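Local atomic coordinates of uncharacterized ACR, COG1565 superfamily (Burkholderia thailandensis, PDB entry 4F3N), a protein that is of unknown function but has a methyltransferase fold and is probably an S-adenosylmethionine-dependent enzyme, perhaps one that symmetrically dimethylates protein arginines. Residues A[222-227]-A[270-276]. Numbering follows the deposited sequence. Where two conformers were deposited one is given.
Sequences VRLVAK and YVTETHD
Strands 223-227 and 271-274 run antiparallel, their axes 4.6 Å apart at closest approach and their directions at 144°, joined by paired bonds at Arg223–Thr274 and Val225–Thr272 and by a single one from Lys227 N to Tyr270 O. Val225 N reaches Thr272 O at 2.8 Å in a nearly straight bond, whereas Arg223 N to Thr274 O is longer, 3.1 Å, and more bent. The non-hydrogen-bonded pairs, Leu224–Glu273 and Ala226–Val271, bring their CA atoms closer together than the hydrogen-bonded pairs do and add CA-H...O contacts, such as Leu224 CA to Thr272 O.

On the face carrying Arg223, Val225, Thr272 and Thr274, Val225 makes its contacts through methyls. Val225 CG2 lies alongside Thr272 CG2, 3.5 Å away; its CG1, turned anti to the carbonyl carbon (chi1 -64°), meets Thr274 CG2 where the two side chains cross at about a right angle. Thr272 CG2 also sits at the edge of the Tyr270 ring, in its plane.

Strand 223-228 is flanked by 271-274 and 231-239 in an antiparallel sheet separate from the seven-stranded methyltransferase sheet; Leu224 of this strand and Val222 just before it also touch helix 78-87.

Across the other face, Leu224 CD2 packs 3.7 Å from Glu273 CG, the two side chains pointing the same way. A bend at chi2 (79°) turns the Glu273 carboxylate out of an extended course; Tyr306 OH holds OE1, while Thr315 N and Leu316 N grip OE2, so this buried acid is well supplied with donors. At the end of the pairing, just before strand 223-228, Val222 CB rests 3.2 Å from Thr274 O, and its CG1 approaches His275 CD2 obliquely at 3.8 Å. His275 occupies the N-cap position of helix 276-288. The charged ends of Arg223 and Asp276 do not meet (Arg223 NE to Asp276 OD2 5.1 Å); Arg223 is salt-bridged to Glu234 and Asp276 to Arg260.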
loop_
_atom_site.group_PDB
_atom_site.type_symbol
_atom_site.label_atom_id
_atom_site.label_comp_id
_atom_site.label_asym_id
_atom_site.label_seq_id
_atom_site.Cartn_x
_atom_site.Cartn_y
_atom_site.Cartn_z
ATOM N N VAL A 222 -3.042 -8.764 -7.058
ATOM C CA VAL A 222 -4.494 -8.790 -7.249
ATOM C C VAL A 222 -4.844 -9.827 -8.311
ATOM O O VAL A 222 -3.994 -10.175 -9.141
ATOM C CB VAL A 222 -5.070 -7.425 -7.668
ATOM C CG1 VAL A 222 -4.824 -6.376 -6.568
ATOM C CG2 VAL A 222 -4.502 -6.928 -9.032
ATOM N N ARG A 223 -6.075 -10.338 -8.254
ATOM C CA ARG A 223 -6.598 -11.118 -9.369
ATOM C C ARG A 223 -7.480 -10.176 -10.189
ATOM O O ARG A 223 -7.992 -9.186 -9.680
ATOM C CB ARG A 223 -7.316 -12.369 -8.855
ATOM C CG ARG A 223 -6.331 -13.431 -8.388
ATOM C CD ARG A 223 -6.956 -14.573 -7.576
ATOM N NE ARG A 223 -7.265 -15.734 -8.385
ATOM C CZ ARG A 223 -6.644 -16.922 -8.320
ATOM N NH1 ARG A 223 -5.655 -17.152 -7.459
ATOM N NH2 ARG A 223 -7.026 -17.907 -9.116
ATOM N N LEU A 224 -7.637 -10.465 -11.463
ATOM C CA LEU A 224 -8.514 -9.701 -12.309
ATOM C C LEU A 224 -9.750 -10.517 -12.637
ATOM O O LEU A 224 -9.699 -11.735 -12.855
ATOM C CB LEU A 224 -7.783 -9.318 -13.582
ATOM C CG LEU A 224 -6.514 -8.462 -13.378
ATOM C CD1 LEU A 224 -5.744 -8.197 -14.670
ATOM C CD2 LEU A 224 -6.890 -7.128 -12.744
ATOM N N VAL A 225 -10.880 -9.836 -12.687
ATOM C CA VAL A 225 -12.130 -10.517 -12.979
ATOM C C VAL A 225 -12.860 -9.737 -14.052
ATOM O O VAL A 225 -12.769 -8.500 -14.093
ATOM C CB VAL A 225 -12.990 -10.680 -11.716
ATOM C CG1 VAL A 225 -12.276 -11.583 -10.706
ATOM C CG2 VAL A 225 -13.381 -9.321 -11.065
ATOM N N ALA A 226 -13.546 -10.447 -14.943
ATOM C CA ALA A 226 -14.193 -9.810 -16.081
ATOM C C ALA A 226 -15.621 -10.310 -16.186
ATOM O O ALA A 226 -15.876 -11.504 -16.053
ATOM C CB ALA A 226 -13.446 -10.134 -17.386
ATOM N N LYS A 227 -16.523 -9.398 -16.486
ATOM C CA LYS A 227 -17.956 -9.728 -16.622
ATOM C C LYS A 227 -18.268 -10.104 -18.038
ATOM O O LYS A 227 -18.235 -9.253 -18.929
ATOM C CB LYS A 227 -18.819 -8.535 -16.226
ATOM C CG LYS A 227 -20.329 -8.838 -16.301
ATOM C CD LYS A 227 -20.786 -9.763 -15.193
ATOM C CE LYS A 227 -22.287 -10.095 -15.270
ATOM N NZ LYS A 227 -23.131 -8.880 -15.231
ATOM N N TYR A 270 -17.130 -5.160 -18.173
ATOM C CA TYR A 270 -16.492 -4.659 -16.946
ATOM C C TYR A 270 -15.323 -5.530 -16.550
ATOM O O TYR A 270 -15.413 -6.758 -16.550
ATOM C CB TYR A 270 -17.529 -4.658 -15.835
ATOM C CG TYR A 270 -17.274 -3.743 -14.685
ATOM C CD1 TYR A 270 -17.966 -2.553 -14.568
ATOM C CD2 TYR A 270 -16.376 -4.079 -13.680
ATOM C CE1 TYR A 270 -17.787 -1.719 -13.488
ATOM C CE2 TYR A 270 -16.191 -3.228 -12.601
ATOM C CZ TYR A 270 -16.897 -2.050 -12.517
ATOM O OH TYR A 270 -16.715 -1.168 -11.448
ATOM N N VAL A 271 -14.223 -4.882 -16.192
ATOM C CA VAL A 271 -13.020 -5.585 -15.777
ATOM C C VAL A 271 -12.539 -4.884 -14.519
ATOM O O VAL A 271 -12.533 -3.673 -14.465
ATOM C CB VAL A 271 -11.929 -5.609 -16.872
ATOM C CG1 VAL A 271 -10.687 -6.381 -16.374
ATOM C CG2 VAL A 271 -12.452 -6.309 -18.120
ATOM N N THR A 272 -12.208 -5.652 -13.482
ATOM C CA THR A 272 -11.818 -5.056 -12.212
ATOM C C THR A 272 -10.938 -6.020 -11.421
ATOM O O THR A 272 -10.605 -7.125 -11.884
ATOM C CB THR A 272 -13.061 -4.597 -11.411
ATOM O OG1 THR A 272 -12.645 -3.695 -10.379
ATOM C CG2 THR A 272 -13.860 -5.836 -10.833
ATOM N N GLU A 273 -10.551 -5.603 -10.225
ATOM C CA GLU A 273 -9.592 -6.346 -9.415
ATOM C C GLU A 273 -10.267 -6.859 -8.183
ATOM O O GLU A 273 -11.157 -6.184 -7.641
ATOM C CB GLU A 273 -8.459 -5.431 -8.928
ATOM C CG GLU A 273 -7.673 -4.733 -9.995
ATOM C CD GLU A 273 -8.397 -3.526 -10.547
ATOM O OE1 GLU A 273 -9.143 -2.881 -9.769
ATOM O OE2 GLU A 273 -8.238 -3.225 -11.750
ATOM N N THR A 274 -9.853 -8.055 -7.750
ATOM C CA THR A 274 -10.051 -8.515 -6.399
ATOM C C THR A 274 -8.712 -8.512 -5.613
ATOM O O THR A 274 -7.616 -8.578 -6.195
ATOM C CB THR A 274 -10.739 -9.893 -6.327
ATOM O OG1 THR A 274 -9.884 -10.893 -6.878
ATOM C CG2 THR A 274 -12.064 -9.873 -7.122
ATOM N N HIS A 275 -8.845 -8.420 -4.290
ATOM C CA HIS A 275 -7.734 -8.140 -3.363
ATOM C C HIS A 275 -7.539 -9.178 -2.299
ATOM O O HIS A 275 -7.333 -8.845 -1.120
ATOM C CB HIS A 275 -7.928 -6.764 -2.718
ATOM C CG HIS A 275 -8.246 -5.697 -3.712
ATOM N ND1 HIS A 275 -9.497 -5.461 -4.105
ATOM C CD2 HIS A 275 -7.448 -4.787 -4.344
ATOM C CE1 HIS A 275 -9.492 -4.469 -4.991
ATOM N NE2 HIS A 275 -8.235 -4.061 -5.146
ATOM N N ASP A 276 -7.609 -10.460 -2.682
ATOM C CA ASP A 276 -7.465 -11.564 -1.706
ATOM C C ASP A 276 -6.157 -11.442 -0.903
ATOM O O ASP A 276 -6.163 -11.699 0.315
ATOM C CB ASP A 276 -7.543 -12.954 -2.356
ATOM C CG ASP A 276 -8.921 -13.274 -2.930
ATOM O OD1 ASP A 276 -9.931 -12.921 -2.333
ATOM O OD2 ASP A 276 -8.998 -13.917 -3.975
#